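Local coordinates for protein trilobed Protease (Pyrococcus furiosus, PDB 2GOP) that probably hydrolyses peptides, as the trilobed protease whose seven-bladed beta-propeller domain, with open Velcro topology, is described here, at residues L17-T22 / T62-S67; K23-A28 / N49-A54; N244-Y249 / G256-V261. All coordinates share one frame; numbering follows the deposited sequence.

How the interactions relate
From the N terminus, strand 16-23 opens the first blade of the propeller, and interaction 1 closes a long loop from it to strand 62-66, the first strand of the second blade. Interaction 2 lies wholly within that loop: it joins the turn leading into strand 26-35 to the turn after strand 40-49. Interactions 1 and 2 touch, since Arg21 N is 2.8 Å from Ala28 O, a probable hydrogen bond between the adjacent strands 16-23 and 26-35. Interaction 3 follows later in the chain and closes a short loop at the outer edge of another blade; its centre is about 27 Å from that of interaction 1 and about 33 Å from that of interaction 2.

Interaction 1. Residues L17-T22 / T62-S67; sequences LSDPRT and TMPRIS
Asp19 carries its CG trans to the backbone N (chi1 -157°), while the chains of Arg21 and Arg65 both bend at chi2, which brings the carboxylate and the two guanidinium groups together. The two arginines stack face to face, planes 8° apart and centres 3.5 Å apart, with Arg21 NH2 over the centre of the Arg65 group. Such close like charges are probably offset by Asp19, whose two oxygens divide the work. Asp19 OD1 is gripped side-on by Arg21, by NE at 3.1 Å and NH2 at 3.2 Å; Asp19 OD2 takes Arg65 NH1 at 2.9 Å in the salt bridge across the contact. Asp19 OD2 lies at the edge of the Arg65 guanidinium, close to its plane, although that plane stands nearly upright to the carboxylate. A second bond, from Arg65 NH1 to Pro64 O at 3.0 Å, and one from Arg65 NE to Leu109 O further fix its rotation. Waters link OD2 to Met63 N and to Arg65 NH2. Alongside, Pro64 CD lies 3.5 Å from Asp19 OD2, the two side chains passing in opposite directions. The strands run nearly parallel, at 8° and 6.9 Å between axes, joined by side chains, as expected of the first strands of successive blades in a beta-propeller.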
# COMPACT_ATOMS: atom_id res chain seq x y z
N LEU A 17 0.28 -11.81 19.94
CA LEU A 17 0.68 -12.91 19.07
C LEU A 17 0.71 -12.48 17.61
O LEU A 17 -0.18 -11.77 17.15
CB LEU A 17 -0.29 -14.09 19.21
CG LEU A 17 0.00 -15.10 20.33
CD1 LEU A 17 0.06 -14.45 21.69
CD2 LEU A 17 -1.04 -16.17 20.30
N SER A 18 1.72 -12.94 16.88
CA SER A 18 1.81 -12.62 15.45
C SER A 18 2.48 -13.75 14.69
O SER A 18 3.14 -14.61 15.27
CB SER A 18 2.57 -11.31 15.23
OG SER A 18 3.87 -11.33 15.80
N ASP A 19 2.26 -13.74 13.38
CA ASP A 19 2.98 -14.59 12.44
C ASP A 19 2.87 -16.09 12.74
O ASP A 19 3.90 -16.77 12.99
CB ASP A 19 4.44 -14.16 12.38
CG ASP A 19 5.12 -14.57 11.08
OD1 ASP A 19 4.45 -15.19 10.22
OD2 ASP A 19 6.33 -14.28 10.94
N PRO A 20 1.65 -16.64 12.64
CA PRO A 20 1.44 -18.08 12.90
C PRO A 20 2.01 -18.93 11.77
O PRO A 20 1.89 -18.58 10.60
CB PRO A 20 -0.08 -18.22 12.93
CG PRO A 20 -0.57 -17.12 12.06
CD PRO A 20 0.40 -15.97 12.25
N ARG A 21 2.63 -20.04 12.14
CA ARG A 21 3.27 -20.93 11.21
C ARG A 21 3.01 -22.37 11.60
O ARG A 21 2.87 -22.69 12.79
CB ARG A 21 4.78 -20.69 11.22
CG ARG A 21 5.18 -19.30 10.76
CD ARG A 21 5.18 -19.23 9.27
NE ARG A 21 4.99 -17.87 8.80
CZ ARG A 21 5.15 -17.49 7.54
NH1 ARG A 21 5.49 -18.36 6.60
NH2 ARG A 21 4.97 -16.21 7.22
N THR A 22 2.99 -23.24 10.60
CA THR A 22 2.87 -24.67 10.86
C THR A 22 3.59 -25.54 9.82
O THR A 22 3.58 -25.23 8.63
CB THR A 22 1.38 -25.08 10.96
OG1 THR A 22 1.29 -26.44 11.43
CG2 THR A 22 0.69 -24.95 9.59
N THR A 62 11.86 -12.82 15.68
CA THR A 62 10.60 -12.80 14.93
C THR A 62 10.82 -13.56 13.59
O THR A 62 11.89 -14.12 13.37
CB THR A 62 10.17 -11.34 14.62
OG1 THR A 62 11.16 -10.71 13.80
CG2 THR A 62 9.99 -10.51 15.91
N MET A 63 9.83 -13.56 12.71
CA MET A 63 9.89 -14.26 11.42
C MET A 63 10.18 -15.76 11.53
O MET A 63 11.07 -16.27 10.85
CB MET A 63 10.92 -13.61 10.48
CG MET A 63 10.66 -12.17 10.11
SD MET A 63 11.55 -11.68 8.61
CE MET A 63 10.60 -12.51 7.35
N PRO A 64 9.43 -16.48 12.38
CA PRO A 64 9.63 -17.92 12.50
C PRO A 64 9.28 -18.65 11.21
O PRO A 64 8.20 -18.42 10.65
CB PRO A 64 8.66 -18.32 13.61
CG PRO A 64 7.60 -17.28 13.57
CD PRO A 64 8.35 -16.01 13.27
N ARG A 65 10.20 -19.48 10.73
CA ARG A 65 9.97 -20.27 9.52
C ARG A 65 10.42 -21.69 9.82
O ARG A 65 11.61 -21.95 9.97
CB ARG A 65 10.74 -19.69 8.32
CG ARG A 65 10.38 -18.23 7.99
CD ARG A 65 8.95 -18.06 7.50
NE ARG A 65 8.67 -16.68 7.05
CZ ARG A 65 8.17 -15.71 7.81
NH1 ARG A 65 7.83 -15.90 9.08
NH2 ARG A 65 7.98 -14.51 7.27
N ILE A 66 9.46 -22.60 9.96
CA ILE A 66 9.78 -23.98 10.25
C ILE A 66 10.10 -24.66 8.94
O ILE A 66 9.36 -24.51 7.98
CB ILE A 66 8.59 -24.73 10.91
CG1 ILE A 66 8.15 -24.04 12.20
CG2 ILE A 66 8.98 -26.21 11.17
CD1 ILE A 66 6.68 -24.24 12.53
N SER A 67 11.20 -25.41 8.89
CA SER A 67 11.54 -26.16 7.68
C SER A 67 10.48 -27.25 7.44
O SER A 67 9.97 -27.82 8.39
CB SER A 67 12.93 -26.78 7.78
OG SER A 67 13.01 -27.75 8.82
O HOH W 1 7.27 -12.25 12.41
O HOH W 2 6.64 -12.18 8.68

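Interaction 2. Residues K23-A28 / N49-A54; sequences KGELVA and NLKNNA
Glu25 and Leu50, the residues with the most surface buried here, bring two turns of one four-stranded propeller blade together. Residues Lys23 to Leu26 form the type II' turn of a tight beta hairpin between strands 16-23 and 26-35, and Asn49-Ala54 make the turn that follows strand 40-49. The link between the backbones is short and straight: Leu50 N donates to Glu25 O at 2.7 Å with an N-H...O angle of 174°, the donor lying nearly along the C=O axis. Next to it, Leu26 and Asn49 form an antiparallel non-hydrogen-bonded pair, their CA atoms 4.7 Å apart.

The side chain of Leu50 packs against the accepting oxygen. Leu50 CB lies 3.3 Å from Glu25 O, and Leu50 CD1 reaches CG1 of Val27 at 3.6 Å, the two side chains crossing at about a right angle. Leu336 touches both Val27 and Leu50 and extends this apolar patch beyond the two turns.

Glu25 bends at chi2 (-93°), which folds its carboxylate back across the extended chain of Lys51. Glu25 OE2 is 3.4 Å from Lys51 CE, whereas Lys51 NZ, at 4.5 Å from Glu25 OE2, is too distant for a salt bridge. Replacing the glutamate by an alanine would probably uncover the aliphatic part of Lys51 and deprive its ammonium of a nearby opposite charge. An Asx turn spans Leu50: Asn49 OD1 accepts from Lys51 N at 2.9 Å.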
# COMPACT_ATOMS: atom_id res chain seq x y z
N LYS A 23 4.23 -26.59 10.30
CA LYS A 23 4.76 -27.67 9.47
C LYS A 23 4.58 -28.95 10.24
O LYS A 23 4.93 -29.01 11.42
CB LYS A 23 6.25 -27.49 9.17
CG LYS A 23 6.59 -26.29 8.30
CD LYS A 23 6.03 -26.41 6.89
CE LYS A 23 6.49 -25.25 6.03
NZ LYS A 23 5.96 -25.30 4.64
N GLY A 24 4.04 -29.97 9.60
CA GLY A 24 3.83 -31.25 10.24
C GLY A 24 2.97 -31.12 11.48
O GLY A 24 1.85 -30.64 11.41
N GLU A 25 3.51 -31.56 12.62
CA GLU A 25 2.79 -31.50 13.89
C GLU A 25 3.31 -30.35 14.77
O GLU A 25 3.00 -30.28 15.96
CB GLU A 25 2.89 -32.84 14.63
CG GLU A 25 2.12 -33.98 13.94
CD GLU A 25 0.70 -34.15 14.47
OE1 GLU A 25 0.02 -33.14 14.75
OE2 GLU A 25 0.26 -35.31 14.60
N LEU A 26 4.09 -29.46 14.16
CA LEU A 26 4.59 -28.27 14.85
C LEU A 26 3.82 -27.02 14.43
O LEU A 26 3.48 -26.85 13.26
CB LEU A 26 6.08 -28.05 14.54
CG LEU A 26 7.05 -29.08 15.14
CD1 LEU A 26 8.48 -28.71 14.78
CD2 LEU A 26 6.89 -29.19 16.65
N VAL A 27 3.56 -26.17 15.41
CA VAL A 27 3.13 -24.81 15.14
C VAL A 27 4.14 -23.88 15.80
O VAL A 27 4.78 -24.26 16.79
CB VAL A 27 1.70 -24.52 15.67
CG1 VAL A 27 0.71 -25.49 15.04
CG2 VAL A 27 1.65 -24.61 17.18
N ALA A 28 4.32 -22.70 15.23
CA ALA A 28 5.12 -21.66 15.85
C ALA A 28 4.49 -20.30 15.63
O ALA A 28 3.67 -20.11 14.71
CB ALA A 28 6.56 -21.66 15.32
N ASN A 49 4.48 -28.37 19.93
CA ASN A 49 4.19 -29.67 19.34
C ASN A 49 2.72 -29.97 19.58
O ASN A 49 2.27 -30.00 20.72
CB ASN A 49 5.09 -30.73 19.98
CG ASN A 49 4.97 -32.10 19.32
OD1 ASN A 49 3.89 -32.54 18.93
ND2 ASN A 49 6.09 -32.79 19.21
N LEU A 50 1.97 -30.19 18.50
CA LEU A 50 0.52 -30.39 18.59
C LEU A 50 0.11 -31.71 19.26
O LEU A 50 -1.01 -31.82 19.78
CB LEU A 50 -0.11 -30.31 17.20
CG LEU A 50 -0.08 -28.91 16.57
CD1 LEU A 50 -0.25 -28.98 15.06
CD2 LEU A 50 -1.14 -28.02 17.21
N LYS A 51 0.99 -32.71 19.26
CA LYS A 51 0.68 -34.02 19.85
C LYS A 51 0.62 -33.96 21.38
O LYS A 51 -0.36 -34.40 21.97
CB LYS A 51 1.70 -35.07 19.41
CG LYS A 51 1.72 -35.37 17.92
CD LYS A 51 2.54 -36.62 17.61
CE LYS A 51 2.92 -36.72 16.13
NZ LYS A 51 3.65 -37.99 15.80
N ASN A 52 1.66 -33.40 22.00
CA ASN A 52 1.77 -33.34 23.46
C ASN A 52 1.70 -31.93 24.07
O ASN A 52 1.82 -31.76 25.28
CB ASN A 52 3.05 -34.05 23.92
CG ASN A 52 4.32 -33.46 23.31
OD1 ASN A 52 4.27 -32.54 22.51
ND2 ASN A 52 5.46 -34.01 23.69
N ASN A 53 1.50 -30.92 23.22
CA ASN A 53 1.45 -29.50 23.65
C ASN A 53 2.76 -28.96 24.25
O ASN A 53 2.78 -27.88 24.85
CB ASN A 53 0.28 -29.27 24.61
CG ASN A 53 -1.07 -29.64 24.01
OD1 ASN A 53 -1.24 -29.60 22.79
ND2 ASN A 53 -2.02 -29.99 24.86
N ALA A 54 3.85 -29.70 24.06
CA ALA A 54 5.16 -29.29 24.56
C ALA A 54 5.64 -28.05 23.79
O ALA A 54 5.41 -27.95 22.58
CB ALA A 54 6.17 -30.43 24.42

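Interaction 3. Residues N244-Y249 / G256-V261; sequences NKLYIY and GILDEV
Leu246 and Leu258 lie side by side and point the same way, with their CD1 atoms 3.8 Å apart. Ile248 and Ile257 instead cross at about a right angle, CD1 of the first 4.0 Å from CG2 of the second. Between these pairs Leu246 CB meets Ile257 CG1, and the backbones join where Ile257 N donates to Leu246 O at 3.1 Å.

The polar side is arranged differently. Lys245, bent at chi2 (-78°), runs its chain past Leu258 and sets NZ 3.0 Å from Leu258 O as a hydrogen-bond donor; Val261 N reaches the same oxygen from the opposite face of the carbonyl plane, closing a type I turn. The ring of Tyr247 is inclined at 53° to the carboxylate of Asp259, and its CD2 lies 3.4 Å from Gly256 CA. A CB at Gly256 would sit too close to Asp259 OD1 as that side chain now stands. A water bridges the two segments, donating to Asp259 OD1 at 2.6 Å and to Leu246 O, and accepting from Leu258 N.

All this lies at the outer edge of a blade, between strand 245-249 and the loop after strand 254-256. In the following blade, Val265 of strand 264-271 and Phe277 of strand 274-281 touch both leucines.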
# COMPACT_ATOMS: atom_id res chain seq x y z
N ASN A 244 -8.05 -6.38 -4.78
CA ASN A 244 -7.19 -7.39 -5.37
C ASN A 244 -7.94 -8.71 -5.41
O ASN A 244 -8.89 -8.94 -4.65
CB ASN A 244 -5.90 -7.53 -4.59
CG ASN A 244 -5.03 -6.30 -4.70
OD1 ASN A 244 -4.69 -5.86 -5.80
ND2 ASN A 244 -4.68 -5.72 -3.55
N LYS A 245 -7.51 -9.56 -6.34
CA LYS A 245 -8.13 -10.84 -6.64
C LYS A 245 -7.06 -11.92 -6.61
O LYS A 245 -5.87 -11.64 -6.51
CB LYS A 245 -8.73 -10.79 -8.05
CG LYS A 245 -9.87 -9.79 -8.23
CD LYS A 245 -11.16 -10.34 -7.66
CE LYS A 245 -12.29 -9.39 -7.89
NZ LYS A 245 -13.46 -9.76 -7.08
N LEU A 246 -7.51 -13.17 -6.71
CA LEU A 246 -6.62 -14.31 -6.73
C LEU A 246 -6.71 -15.03 -8.07
O LEU A 246 -7.80 -15.20 -8.64
CB LEU A 246 -6.92 -15.28 -5.59
CG LEU A 246 -6.65 -14.75 -4.17
CD1 LEU A 246 -7.21 -15.71 -3.12
CD2 LEU A 246 -5.15 -14.49 -3.94
N TYR A 247 -5.55 -15.42 -8.58
CA TYR A 247 -5.47 -16.12 -9.85
C TYR A 247 -4.51 -17.28 -9.73
O TYR A 247 -3.54 -17.24 -8.94
CB TYR A 247 -5.00 -15.19 -10.97
CG TYR A 247 -5.78 -13.90 -11.08
CD1 TYR A 247 -5.44 -12.80 -10.30
CD2 TYR A 247 -6.86 -13.80 -11.94
CE1 TYR A 247 -6.16 -11.63 -10.38
CE2 TYR A 247 -7.59 -12.62 -12.03
CZ TYR A 247 -7.24 -11.54 -11.26
OH TYR A 247 -7.96 -10.37 -11.33
N ILE A 248 -4.77 -18.32 -10.51
CA ILE A 248 -3.91 -19.49 -10.55
C ILE A 248 -3.35 -19.66 -11.95
O ILE A 248 -4.12 -19.70 -12.91
CB ILE A 248 -4.68 -20.77 -10.21
CG1 ILE A 248 -5.23 -20.72 -8.79
CG2 ILE A 248 -3.78 -22.00 -10.40
CD1 ILE A 248 -6.06 -21.94 -8.43
N TYR A 249 -2.02 -19.77 -12.05
CA TYR A 249 -1.33 -20.15 -13.27
C TYR A 249 -0.92 -21.64 -13.24
O TYR A 249 -0.16 -22.07 -12.36
CB TYR A 249 -0.13 -19.24 -13.55
CG TYR A 249 0.62 -19.61 -14.82
CD1 TYR A 249 -0.06 -19.71 -16.05
CD2 TYR A 249 1.98 -19.88 -14.80
CE1 TYR A 249 0.59 -20.08 -17.21
CE2 TYR A 249 2.65 -20.24 -16.00
CZ TYR A 249 1.94 -20.33 -17.19
OH TYR A 249 2.55 -20.70 -18.37
N GLY A 256 -8.87 -16.68 -12.89
CA GLY A 256 -9.38 -16.10 -11.64
C GLY A 256 -10.25 -17.10 -10.87
O GLY A 256 -10.97 -17.94 -11.48
N ILE A 257 -10.21 -17.00 -9.55
CA ILE A 257 -11.03 -17.84 -8.69
C ILE A 257 -11.99 -17.03 -7.80
O ILE A 257 -12.83 -17.61 -7.16
CB ILE A 257 -10.18 -18.79 -7.81
CG1 ILE A 257 -9.25 -18.00 -6.87
CG2 ILE A 257 -9.39 -19.75 -8.70
CD1 ILE A 257 -8.70 -18.82 -5.70
N LEU A 258 -11.88 -15.71 -7.79
CA LEU A 258 -12.82 -14.86 -7.06
C LEU A 258 -13.37 -13.72 -7.92
O LEU A 258 -13.73 -12.69 -7.40
CB LEU A 258 -12.12 -14.28 -5.82
CG LEU A 258 -11.71 -15.28 -4.73
CD1 LEU A 258 -10.77 -14.64 -3.70
CD2 LEU A 258 -12.92 -15.87 -4.07
N ASP A 259 -13.44 -13.89 -9.23
CA ASP A 259 -13.89 -12.79 -10.09
C ASP A 259 -15.35 -12.38 -9.82
O ASP A 259 -15.70 -11.22 -10.00
CB ASP A 259 -13.77 -13.13 -11.57
CG ASP A 259 -12.36 -13.36 -12.01
OD1 ASP A 259 -11.42 -13.03 -11.24
OD2 ASP A 259 -12.21 -13.89 -13.14
N GLU A 260 -16.18 -13.32 -9.37
CA GLU A 260 -17.60 -13.04 -9.16
C GLU A 260 -17.91 -12.67 -7.69
O GLU A 260 -19.07 -12.50 -7.33
CB GLU A 260 -18.46 -14.22 -9.65
CG GLU A 260 -18.41 -14.48 -11.17
CD GLU A 260 -17.06 -15.02 -11.66
OE1 GLU A 260 -16.49 -15.91 -11.01
OE2 GLU A 260 -16.58 -14.54 -12.71
N VAL A 261 -16.86 -12.52 -6.86
CA VAL A 261 -17.02 -12.17 -5.45
C VAL A 261 -16.47 -10.77 -5.21
O VAL A 261 -15.29 -10.53 -5.39
CB VAL A 261 -16.28 -13.18 -4.55
CG1 VAL A 261 -16.29 -12.72 -3.11
CG2 VAL A 261 -16.89 -14.59 -4.69
O HOH W 3 -10.18 -13.85 -9.06